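Local structure of NTD biosynthesis operon protein NtdA (Bacillus subtilis subsp. subtilis, 4K2M) at residues Ile133-Leu138 with Thr192-Pro197; Glu186-Tyr191 with Asn215-Lys220. The protein catalyses the reversible, pyridoxal phosphate-dependent transamination of 3-dehydro-glucose 6-phosphate with glutamate to give kanosamine 6-phosphate, a step in making the antibiotic kanosamine. All blocks are in the same frame, centred on the assembly; numbering follows the deposited sequence.

Interaction 1: Ile133-Leu138 with Thr192-Pro197; sequences IGLLAL and TKFILP
Leu135 and Leu138 meet the ring of Phe194 from two directions. Leu135 comes over a face. Its CD2 methyl sits 4.0 Å from the centroid of the Phe194 ring and 13° off the ring normal, so the methyl lies almost centrally above the ring. This is a CH-pi contact, and CD2 is about as close to CD1 of Phe194 as to CG. Leu138 comes to the rim instead. Its CB lies in the plane of the Phe194 ring, 3.5 Å from CE1. The CD1 methyl of Leu138 adds a second touch, 3.8 Å from CE1 of Phe194. The far end of the ring also reaches the helix backbone, with CZ of Phe194 3.9 Å from O of Leu135.

The torsions account for this layout. CG of Phe194 is anti to its carbonyl carbon (chi1 -60°), and the ring extends from the strand to the helix. Leu135 has CG beside its own backbone N (chi1 -74°). Its CB does not aim at the strand, but the branch brings CD2 over the ring. Leu138 follows the last helical residue, and its N still bonds back to O of Gly134 at 2.9 Å. Leu138 thus continues the last helical turn, and its CB points to the strand. All three side chains that meet here are apolar.

Helix 127-137 thus packs by its C-terminal end on strand 192-195, a strand of the large mixed sheet. Backbone bonds tie that strand to Glu145 and Ile147 on one side and to Lys220 and Ile222 on the other. Val160 of helix 154-163 touches both Leu135 and Leu196. Leu267 of helix 265-275 packs on Leu138. Ile195 points to the opposite sheet face, where helix 207-217 covers it.

Interaction 2: Glu186-Tyr191 with Asn215-Lys220; sequences EAITPY and NRYKLK
Ile188 packs on Tyr217 and Leu219, and these apolar touches make up the contact. The CD1 methyl of Ile188 lies over one face of the Tyr217 ring, 3.7 Å from the centroid and 21° off the normal. It is shifted toward the CD2 side of the ring, a CH-pi contact. The CG2 branch of Ile188, anti to the backbone N, reaches CD1 of Tyr217 at 3.8 Å. The other branch also serves Leu219: the two side chains meet tip to tip, with CD1 of Ile188 3.9 Å from CD1 of Leu219.

The polar bonds lie beside this apolar patch. The hydroxyl of Tyr217 is hydrogen-bonded to OE1 of Glu185, just before 186-191, which links the helix end to the start of the loop. OG1 of Thr189 accepts from N of Tyr191 at 3.0 Å, an ST turn, and is also bonded to Glu145.

Lys218, with positive phi (58°), leaves the helical conformation in a Schellman motif at the end of helix 207-217. The chain then turns back into strand 220-224. This is the helix-to-strand return of a beta-alpha-beta unit, here in the aspartate aminotransferase fold.

Overall arrangement
Interactions 1 and 2 meet at strand 192-195, and their centres are about 12 Å apart. Ile195 N lies 2.9 Å from Lys220 O, and Lys193 O lies 3.0 Å from Lys220 N, both probable hydrogen bonds between parallel neighbours. Side chains alternate across the sheet. Phe194 faces interaction 1, where its CD1 also meets CB of Lys220 at 3.8 Å. Leu219 lies on the other face, with Ile195 and interaction 2. Interaction 1 is nearer the active site: the side chain of Leu135 is about 11 Å from the bound external aldimine and about 9 Å from the side chain of cofactor-binding Thr128. Interaction 2 lies away from the substrate and cofactor sites.

Interaction 1: Ile133-Leu138 with Thr192-Pro197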
loop_
_atom_site.group_PDB
_atom_site.type_symbol
_atom_site.label_atom_id
_atom_site.label_comp_id
_atom_site.label_asym_id
_atom_site.label_seq_id
_atom_site.Cartn_x
_atom_site.Cartn_y
_atom_site.Cartn_z
ATOM N N ILE A 133 -10.105 0.650 -8.208
ATOM C CA ILE A 133 -10.111 1.989 -8.768
ATOM C C ILE A 133 -10.603 1.995 -10.218
ATOM O O ILE A 133 -11.401 2.862 -10.609
ATOM C CB ILE A 133 -8.711 2.612 -8.656
ATOM C CG1 ILE A 133 -8.433 2.937 -7.184
ATOM C CG2 ILE A 133 -8.623 3.887 -9.459
ATOM C CD1 ILE A 133 -6.937 3.122 -6.892
ATOM N N GLY A 134 -10.159 1.025 -11.012
ATOM C CA GLY A 134 -10.576 0.975 -12.407
ATOM C C GLY A 134 -12.088 0.834 -12.539
ATOM O O GLY A 134 -12.720 1.501 -13.356
ATOM N N LEU A 135 -12.678 -0.039 -11.729
ATOM C CA LEU A 135 -14.137 -0.203 -11.735
ATOM C C LEU A 135 -14.842 1.105 -11.400
ATOM O O LEU A 135 -15.783 1.526 -12.084
ATOM C CB LEU A 135 -14.560 -1.305 -10.756
ATOM C CG LEU A 135 -14.271 -2.742 -11.204
ATOM C CD1 LEU A 135 -14.415 -3.729 -10.046
ATOM C CD2 LEU A 135 -15.211 -3.120 -12.325
ATOM N N LEU A 136 -14.394 1.757 -10.336
ATOM C CA LEU A 136 -15.010 3.016 -9.942
ATOM C C LEU A 136 -14.811 4.107 -10.993
ATOM O O LEU A 136 -15.742 4.869 -11.287
ATOM C CB LEU A 136 -14.471 3.464 -8.576
ATOM C CG LEU A 136 -14.843 2.549 -7.414
ATOM C CD1 LEU A 136 -14.036 2.888 -6.169
ATOM C CD2 LEU A 136 -16.345 2.647 -7.086
ATOM N N ALA A 137 -13.607 4.199 -11.551
ATOM C CA ALA A 137 -13.318 5.192 -12.586
ATOM C C ALA A 137 -14.184 4.981 -13.819
ATOM O O ALA A 137 -14.566 5.940 -14.483
ATOM C CB ALA A 137 -11.817 5.195 -12.962
ATOM N N LEU A 138 -14.485 3.720 -14.117
ATOM C CA LEU A 138 -15.347 3.365 -15.243
ATOM C C LEU A 138 -16.822 3.628 -14.940
ATOM O O LEU A 138 -17.681 3.419 -15.790
ATOM C CB LEU A 138 -15.162 1.892 -15.602
ATOM C CG LEU A 138 -13.956 1.527 -16.465
ATOM C CD1 LEU A 138 -13.732 0.009 -16.449
ATOM C CD2 LEU A 138 -14.179 1.999 -17.899
ATOM N N THR A 192 -26.055 -5.676 -15.853
ATOM C CA THR A 192 -24.658 -5.942 -16.224
ATOM C C THR A 192 -24.027 -4.672 -16.785
ATOM O O THR A 192 -24.568 -4.048 -17.694
ATOM C CB THR A 192 -24.534 -7.031 -17.304
ATOM O OG1 THR A 192 -25.323 -8.164 -16.933
ATOM C CG2 THR A 192 -23.041 -7.456 -17.478
ATOM N N LYS A 193 -22.875 -4.289 -16.251
ATOM C CA LYS A 193 -22.177 -3.114 -16.747
ATOM C C LYS A 193 -20.757 -3.455 -17.169
ATOM O O LYS A 193 -20.173 -2.757 -17.998
ATOM C CB LYS A 193 -22.179 -2.003 -15.685
ATOM C CG LYS A 193 -23.566 -1.424 -15.375
ATOM C CD LYS A 193 -24.249 -0.939 -16.649
ATOM C CE LYS A 193 -25.607 -0.289 -16.366
ATOM N NZ LYS A 193 -26.475 -1.168 -15.543
ATOM N N PHE A 194 -20.211 -4.545 -16.622
ATOM C CA PHE A 194 -18.796 -4.882 -16.834
ATOM C C PHE A 194 -18.556 -6.346 -17.143
ATOM O O PHE A 194 -19.277 -7.211 -16.651
ATOM C CB PHE A 194 -17.997 -4.583 -15.561
ATOM C CG PHE A 194 -18.045 -3.148 -15.150
ATOM C CD1 PHE A 194 -17.136 -2.242 -15.670
ATOM C CD2 PHE A 194 -18.997 -2.703 -14.249
ATOM C CE1 PHE A 194 -17.186 -0.905 -15.298
ATOM C CE2 PHE A 194 -19.047 -1.368 -13.870
ATOM C CZ PHE A 194 -18.140 -0.472 -14.393
ATOM N N ILE A 195 -17.516 -6.615 -17.928
ATOM C CA ILE A 195 -16.928 -7.947 -18.004
ATOM C C ILE A 195 -15.510 -7.834 -17.454
ATOM O O ILE A 195 -14.767 -6.932 -17.848
ATOM C CB ILE A 195 -16.825 -8.460 -19.441
ATOM C CG1 ILE A 195 -18.180 -8.368 -20.151
ATOM C CG2 ILE A 195 -16.373 -9.897 -19.434
ATOM C CD1 ILE A 195 -18.128 -8.872 -21.611
ATOM N N LEU A 196 -15.134 -8.753 -16.565
ATOM C CA LEU A 196 -13.810 -8.725 -15.911
ATOM C C LEU A 196 -13.123 -10.061 -16.162
ATOM O O LEU A 196 -13.122 -10.945 -15.307
ATOM C CB LEU A 196 -13.989 -8.481 -14.404
ATOM C CG LEU A 196 -12.870 -7.856 -13.567
ATOM C CD1 LEU A 196 -13.260 -7.853 -12.088
ATOM C CD2 LEU A 196 -11.542 -8.540 -13.766
ATOM N N PRO A 197 -12.535 -10.221 -17.348
ATOM C CA PRO A 197 -11.773 -11.438 -17.635
ATOM C C PRO A 197 -10.478 -11.446 -16.843
ATOM O O PRO A 197 -9.894 -10.388 -16.577
ATOM C CB PRO A 197 -11.456 -11.318 -19.136
ATOM C CG PRO A 197 -11.513 -9.843 -19.426
ATOM C CD PRO A 197 -12.527 -9.265 -18.477
#

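Interaction 2: Glu186-Tyr191 with Asn215-Lys220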
loop_
_atom_site.group_PDB
_atom_site.type_symbol
_atom_site.label_atom_id
_atom_site.label_comp_id
_atom_site.label_asym_id
_atom_site.label_seq_id
_atom_site.Cartn_x
_atom_site.Cartn_y
_atom_site.Cartn_z
ATOM N N GLU A 186 -25.126 -15.388 -21.989
ATOM C CA GLU A 186 -26.180 -15.989 -21.154
ATOM C C GLU A 186 -26.368 -15.270 -19.792
ATOM O O GLU A 186 -27.482 -15.181 -19.278
ATOM C CB GLU A 186 -25.849 -17.486 -20.952
ATOM C CG GLU A 186 -26.558 -18.175 -19.796
ATOM C CD GLU A 186 -26.249 -19.670 -19.710
ATOM O OE1 GLU A 186 -25.073 -20.060 -19.895
ATOM O OE2 GLU A 186 -27.190 -20.459 -19.452
ATOM N N ALA A 187 -25.285 -14.742 -19.218
ATOM C CA ALA A 187 -25.343 -14.133 -17.887
ATOM C C ALA A 187 -25.715 -12.651 -17.889
ATOM O O ALA A 187 -25.885 -12.043 -16.833
ATOM C CB ALA A 187 -24.013 -14.334 -17.157
ATOM N N ILE A 188 -25.819 -12.058 -19.072
ATOM C CA ILE A 188 -26.061 -10.617 -19.153
ATOM C C ILE A 188 -27.508 -10.298 -18.755
ATOM O O ILE A 188 -28.428 -11.019 -19.143
ATOM C CB ILE A 188 -25.728 -10.090 -20.572
ATOM C CG1 ILE A 188 -24.234 -10.246 -20.858
ATOM C CG2 ILE A 188 -26.132 -8.620 -20.728
ATOM C CD1 ILE A 188 -23.839 -9.920 -22.282
ATOM N N THR A 189 -27.686 -9.256 -17.937
ATOM C CA THR A 189 -29.001 -8.810 -17.466
ATOM C C THR A 189 -29.023 -7.303 -17.654
ATOM O O THR A 189 -28.006 -6.718 -18.047
ATOM C CB THR A 189 -29.212 -9.143 -15.969
ATOM O OG1 THR A 189 -28.431 -8.252 -15.162
ATOM C CG2 THR A 189 -28.836 -10.586 -15.665
ATOM N N PRO A 190 -30.163 -6.649 -17.370
ATOM C CA PRO A 190 -30.107 -5.184 -17.469
ATOM C C PRO A 190 -29.170 -4.535 -16.456
ATOM O O PRO A 190 -28.843 -3.357 -16.626
ATOM C CB PRO A 190 -31.548 -4.763 -17.159
ATOM C CG PRO A 190 -32.369 -5.934 -17.607
ATOM C CD PRO A 190 -31.548 -7.137 -17.216
ATOM N N TYR A 191 -28.747 -5.271 -15.425
ATOM C CA TYR A 191 -27.813 -4.700 -14.453
ATOM C C TYR A 191 -26.340 -4.884 -14.821
ATOM O O TYR A 191 -25.466 -4.295 -14.171
ATOM C CB TYR A 191 -28.087 -5.237 -13.050
ATOM C CG TYR A 191 -29.264 -4.555 -12.403
ATOM C CD1 TYR A 191 -29.132 -3.910 -11.185
ATOM C CD2 TYR A 191 -30.496 -4.515 -13.038
ATOM C CE1 TYR A 191 -30.208 -3.265 -10.603
ATOM C CE2 TYR A 191 -31.574 -3.874 -12.470
ATOM C CZ TYR A 191 -31.427 -3.253 -11.254
ATOM O OH TYR A 191 -32.510 -2.618 -10.691
ATOM N N ASN A 215 -19.169 -4.998 -26.926
ATOM C CA ASN A 215 -19.667 -3.965 -27.838
ATOM C C ASN A 215 -21.150 -4.139 -28.122
ATOM O O ASN A 215 -21.902 -3.165 -28.153
ATOM C CB ASN A 215 -18.892 -3.968 -29.151
ATOM C CG ASN A 215 -17.508 -3.379 -29.008
ATOM O OD1 ASN A 215 -17.188 -2.773 -27.981
ATOM N ND2 ASN A 215 -16.685 -3.534 -30.039
ATOM N N ARG A 216 -21.566 -5.387 -28.310
ATOM C CA ARG A 216 -22.975 -5.681 -28.597
ATOM C C ARG A 216 -23.876 -5.218 -27.458
ATOM O O ARG A 216 -24.959 -4.681 -27.692
ATOM C CB ARG A 216 -23.168 -7.181 -28.879
ATOM C CG ARG A 216 -24.548 -7.566 -29.431
ATOM C CD ARG A 216 -24.685 -7.157 -30.903
ATOM N NE ARG A 216 -25.940 -7.626 -31.498
ATOM C CZ ARG A 216 -26.049 -8.719 -32.247
ATOM N NH1 ARG A 216 -24.977 -9.462 -32.508
ATOM N NH2 ARG A 216 -27.234 -9.062 -32.743
ATOM N N TYR A 217 -23.411 -5.383 -26.222
ATOM C CA TYR A 217 -24.240 -5.082 -25.057
ATOM C C TYR A 217 -23.866 -3.801 -24.327
ATOM O O TYR A 217 -24.426 -3.509 -23.265
ATOM C CB TYR A 217 -24.230 -6.271 -24.095
ATOM C CG TYR A 217 -25.017 -7.445 -24.626
ATOM C CD1 TYR A 217 -26.383 -7.549 -24.380
ATOM C CD2 TYR A 217 -24.406 -8.429 -25.395
ATOM C CE1 TYR A 217 -27.119 -8.617 -24.873
ATOM C CE2 TYR A 217 -25.132 -9.507 -25.897
ATOM C CZ TYR A 217 -26.495 -9.583 -25.622
ATOM O OH TYR A 217 -27.244 -10.631 -26.099
ATOM N N LYS A 218 -22.944 -3.037 -24.918
ATOM C CA LYS A 218 -22.507 -1.759 -24.364
ATOM C C LYS A 218 -21.961 -1.951 -22.957
ATOM O O LYS A 218 -22.295 -1.191 -22.043
ATOM C CB LYS A 218 -23.645 -0.725 -24.377
ATOM C CG LYS A 218 -23.947 -0.181 -25.779
ATOM C CD LYS A 218 -22.903 0.843 -26.184
ATOM C CE LYS A 218 -22.888 1.083 -27.685
ATOM N NZ LYS A 218 -21.708 1.922 -28.069
ATOM N N LEU A 219 -21.139 -2.986 -22.791
ATOM C CA LEU A 219 -20.468 -3.230 -21.511
ATOM C C LEU A 219 -19.037 -2.696 -21.575
ATOM O O LEU A 219 -18.451 -2.572 -22.650
ATOM C CB LEU A 219 -20.443 -4.730 -21.196
ATOM C CG LEU A 219 -21.802 -5.431 -21.327
ATOM C CD1 LEU A 219 -21.683 -6.938 -21.073
ATOM C CD2 LEU A 219 -22.782 -4.833 -20.358
ATOM N N LYS A 220 -18.484 -2.363 -20.413
ATOM C CA LYS A 220 -17.077 -1.997 -20.303
ATOM C C LYS A 220 -16.274 -3.239 -19.947
ATOM O O LYS A 220 -16.769 -4.134 -19.258
ATOM C CB LYS A 220 -16.913 -0.959 -19.193
ATOM C CG LYS A 220 -17.651 0.339 -19.481
ATOM C CD LYS A 220 -17.019 1.048 -20.664
ATOM C CE LYS A 220 -17.798 2.306 -21.020
ATOM N NZ LYS A 220 -18.113 3.083 -19.789
#